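PDB 6K6R: thiosulfate sulfurtransferase RDL2, mitochondrial from Saccharomyces cerevisiae, which catalyses the transfer of sulfane sulfur from thiosulfate to cyanide, yielding thiocyanate and sulfite in mitochondria. Local coordinates for residues K61-P66 with E136-G141. Sequence-based numbering, arbitrary orientation.
Sequences KDYKMP and EWLAKG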
loop_
_atom_site.group_PDB
_atom_site.type_symbol
_atom_site.label_atom_id
_atom_site.label_comp_id
_atom_site.label_asym_id
_atom_site.label_seq_id
_atom_site.Cartn_x
_atom_site.Cartn_y
_atom_site.Cartn_z
ATOM N N LYS A 61 -3.778 -6.574 -12.605
ATOM C CA LYS A 61 -4.147 -7.797 -13.310
ATOM C C LYS A 61 -2.920 -8.579 -13.759
ATOM O O LYS A 61 -2.969 -9.811 -13.850
ATOM C CB LYS A 61 -5.030 -7.464 -14.515
ATOM C CG LYS A 61 -6.368 -6.839 -14.158
ATOM C CD LYS A 61 -7.305 -7.852 -13.523
ATOM C CE LYS A 61 -8.752 -7.400 -13.626
ATOM N NZ LYS A 61 -9.197 -7.282 -15.042
ATOM N N ASP A 62 -1.813 -7.886 -14.041
ATOM C CA ASP A 62 -0.602 -8.575 -14.476
ATOM C C ASP A 62 0.057 -9.315 -13.320
ATOM O O ASP A 62 0.494 -10.463 -13.478
ATOM C CB ASP A 62 0.370 -7.576 -15.103
ATOM C CG ASP A 62 -0.066 -7.127 -16.484
ATOM O OD1 ASP A 62 -1.053 -7.687 -17.009
ATOM O OD2 ASP A 62 0.574 -6.214 -17.044
ATOM N N TYR A 63 0.145 -8.679 -12.154
ATOM C CA TYR A 63 0.658 -9.339 -10.961
ATOM C C TYR A 63 0.185 -8.579 -9.734
ATOM O O TYR A 63 0.409 -7.369 -9.628
ATOM C CB TYR A 63 2.189 -9.420 -10.961
ATOM C CG TYR A 63 2.756 -9.851 -9.624
ATOM C CD1 TYR A 63 2.725 -11.185 -9.233
ATOM C CD2 TYR A 63 3.305 -8.925 -8.744
ATOM C CE1 TYR A 63 3.234 -11.584 -8.011
ATOM C CE2 TYR A 63 3.814 -9.316 -7.518
ATOM C CZ TYR A 63 3.776 -10.647 -7.158
ATOM O OH TYR A 63 4.282 -11.043 -5.940
ATOM N N LYS A 64 -0.456 -9.289 -8.812
ATOM C CA LYS A 64 -0.840 -8.750 -7.515
ATOM C C LYS A 64 0.062 -9.363 -6.454
ATOM O O LYS A 64 0.138 -10.591 -6.336
ATOM C CB LYS A 64 -2.305 -9.045 -7.199
ATOM C CG LYS A 64 -2.765 -8.482 -5.859
ATOM C CD LYS A 64 -4.240 -8.753 -5.608
ATOM C CE LYS A 64 -4.436 -9.690 -4.426
ATOM N NZ LYS A 64 -4.324 -8.978 -3.121
ATOM N N MET A 65 0.748 -8.517 -5.701
ATOM C CA MET A 65 1.524 -9.002 -4.569
ATOM C C MET A 65 0.562 -9.539 -3.518
ATOM O O MET A 65 -0.330 -8.803 -3.078
ATOM C CB MET A 65 2.388 -7.886 -3.994
ATOM C CG MET A 65 3.521 -8.378 -3.109
ATOM S SD MET A 65 4.600 -7.042 -2.564
ATOM C CE MET A 65 3.842 -6.625 -1.003
ATOM N N PRO A 66 0.680 -10.802 -3.110
ATOM C CA PRO A 66 -0.290 -11.363 -2.161
ATOM C C PRO A 66 -0.326 -10.578 -0.858
ATOM O O PRO A 66 0.668 -9.984 -0.436
ATOM C CB PRO A 66 0.210 -12.798 -1.941
ATOM C CG PRO A 66 1.608 -12.828 -2.487
ATOM C CD PRO A 66 1.656 -11.804 -3.568
ATOM N N GLU A 136 10.824 -4.304 -10.038
ATOM C CA GLU A 136 12.011 -4.590 -9.238
ATOM C C GLU A 136 11.757 -5.732 -8.265
ATOM O O GLU A 136 12.627 -6.585 -8.053
ATOM C CB GLU A 136 12.445 -3.332 -8.484
ATOM C CG GLU A 136 13.883 -3.354 -7.993
ATOM C CD GLU A 136 14.219 -2.159 -7.119
ATOM O OE1 GLU A 136 13.933 -1.016 -7.536
ATOM O OE2 GLU A 136 14.773 -2.362 -6.018
ATOM N N TRP A 137 10.567 -5.761 -7.661
ATOM C CA TRP A 137 10.216 -6.831 -6.734
ATOM C C TRP A 137 10.192 -8.182 -7.439
ATOM O O TRP A 137 10.766 -9.162 -6.950
ATOM C CB TRP A 137 8.863 -6.519 -6.089
ATOM C CG TRP A 137 8.107 -7.709 -5.574
ATOM C CD1 TRP A 137 7.250 -8.506 -6.277
ATOM C CD2 TRP A 137 8.116 -8.215 -4.233
ATOM N NE1 TRP A 137 6.737 -9.485 -5.461
ATOM C CE2 TRP A 137 7.251 -9.327 -4.201
ATOM C CE3 TRP A 137 8.775 -7.838 -3.059
ATOM C CZ2 TRP A 137 7.030 -10.067 -3.042
ATOM C CZ3 TRP A 137 8.553 -8.575 -1.908
ATOM C CH2 TRP A 137 7.689 -9.676 -1.908
ATOM N N LEU A 138 9.533 -8.250 -8.600
ATOM C CA LEU A 138 9.474 -9.503 -9.345
ATOM C C LEU A 138 10.838 -9.899 -9.895
ATOM O O LEU A 138 11.120 -11.093 -10.044
ATOM C CB LEU A 138 8.458 -9.390 -10.482
ATOM C CG LEU A 138 6.990 -9.262 -10.073
ATOM C CD1 LEU A 138 6.120 -8.937 -11.277
ATOM C CD2 LEU A 138 6.518 -10.534 -9.400
ATOM N N ALA A 139 11.692 -8.920 -10.203
ATOM C CA ALA A 139 13.018 -9.239 -10.718
ATOM C C ALA A 139 13.884 -9.913 -9.664
ATOM O O ALA A 139 14.778 -10.697 -10.005
ATOM C CB ALA A 139 13.701 -7.974 -11.240
ATOM N N LYS A 140 13.636 -9.630 -8.385
ATOM C CA LYS A 140 14.387 -10.219 -7.286
ATOM C C LYS A 140 13.739 -11.490 -6.743
ATOM O O LYS A 140 14.068 -11.916 -5.630
ATOM C CB LYS A 140 14.565 -9.194 -6.163
ATOM C CG LYS A 140 15.353 -7.959 -6.578
ATOM C CD LYS A 140 15.308 -6.880 -5.508
ATOM C CE LYS A 140 16.203 -5.706 -5.875
ATOM N NZ LYS A 140 17.640 -6.093 -5.915
ATOM N N GLY A 141 12.828 -12.098 -7.498
ATOM C CA GLY A 141 12.227 -13.357 -7.107
ATOM C C GLY A 141 10.919 -13.257 -6.356
ATOM O O GLY A 141 10.480 -14.259 -5.778
#
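Tyr63, Met65, Trp137 and Leu138 fit together as two bumps on two flat surfaces, a worked example of how a loop can be joined to a helix through side-chain contacts. The first bump is a methyl group: Leu138 CD2 sits squarely over the centre of the Tyr63 ring, 3.4 Å from its centroid and 8° off the normal, a CH-pi contact, while Leu138 CD1 lies near Tyr63 CG and CD2. The second bump comes from the loop. Met65 SD rests over the six-membered ring of Trp137, 3.9 Å from its centroid, as a Met-aromatic contact, and Met65 CG lies against Trp137 CZ2. With CG anti to the backbone N and the chain extended at chi2 (175°), Met65 carries its sulfur out to the indole. The two aromatic rings meet rim to rim, with Tyr63 CE2 3.7 Å from Trp137 CD1. There Trp137 NE1 gives its hydrogen to Tyr63 OH at 2.9 Å, with an N-H...O angle of 155°; the oxygen lies at the indole edge, tilted slightly out of its plane. Replacing Tyr63 by an alanine would probably leave the indole N-H without this acceptor and Leu138 CD2 without the flat surface it covers. The contact joins the loop between helix 57-60 and strand 69-70 to helix 134-139 of the rhodanese domain. Val38 of helix 35-43 touches both Met65 and Trp137. Helix 134-139 ends in a Schellman motif, with Gly141 at C-prime. Chemically, CH-pi and sulfur-aromatic packing accompanies one directional bond, which gives the N-H of a buried tryptophan an acceptor and probably limits how the two rims can turn.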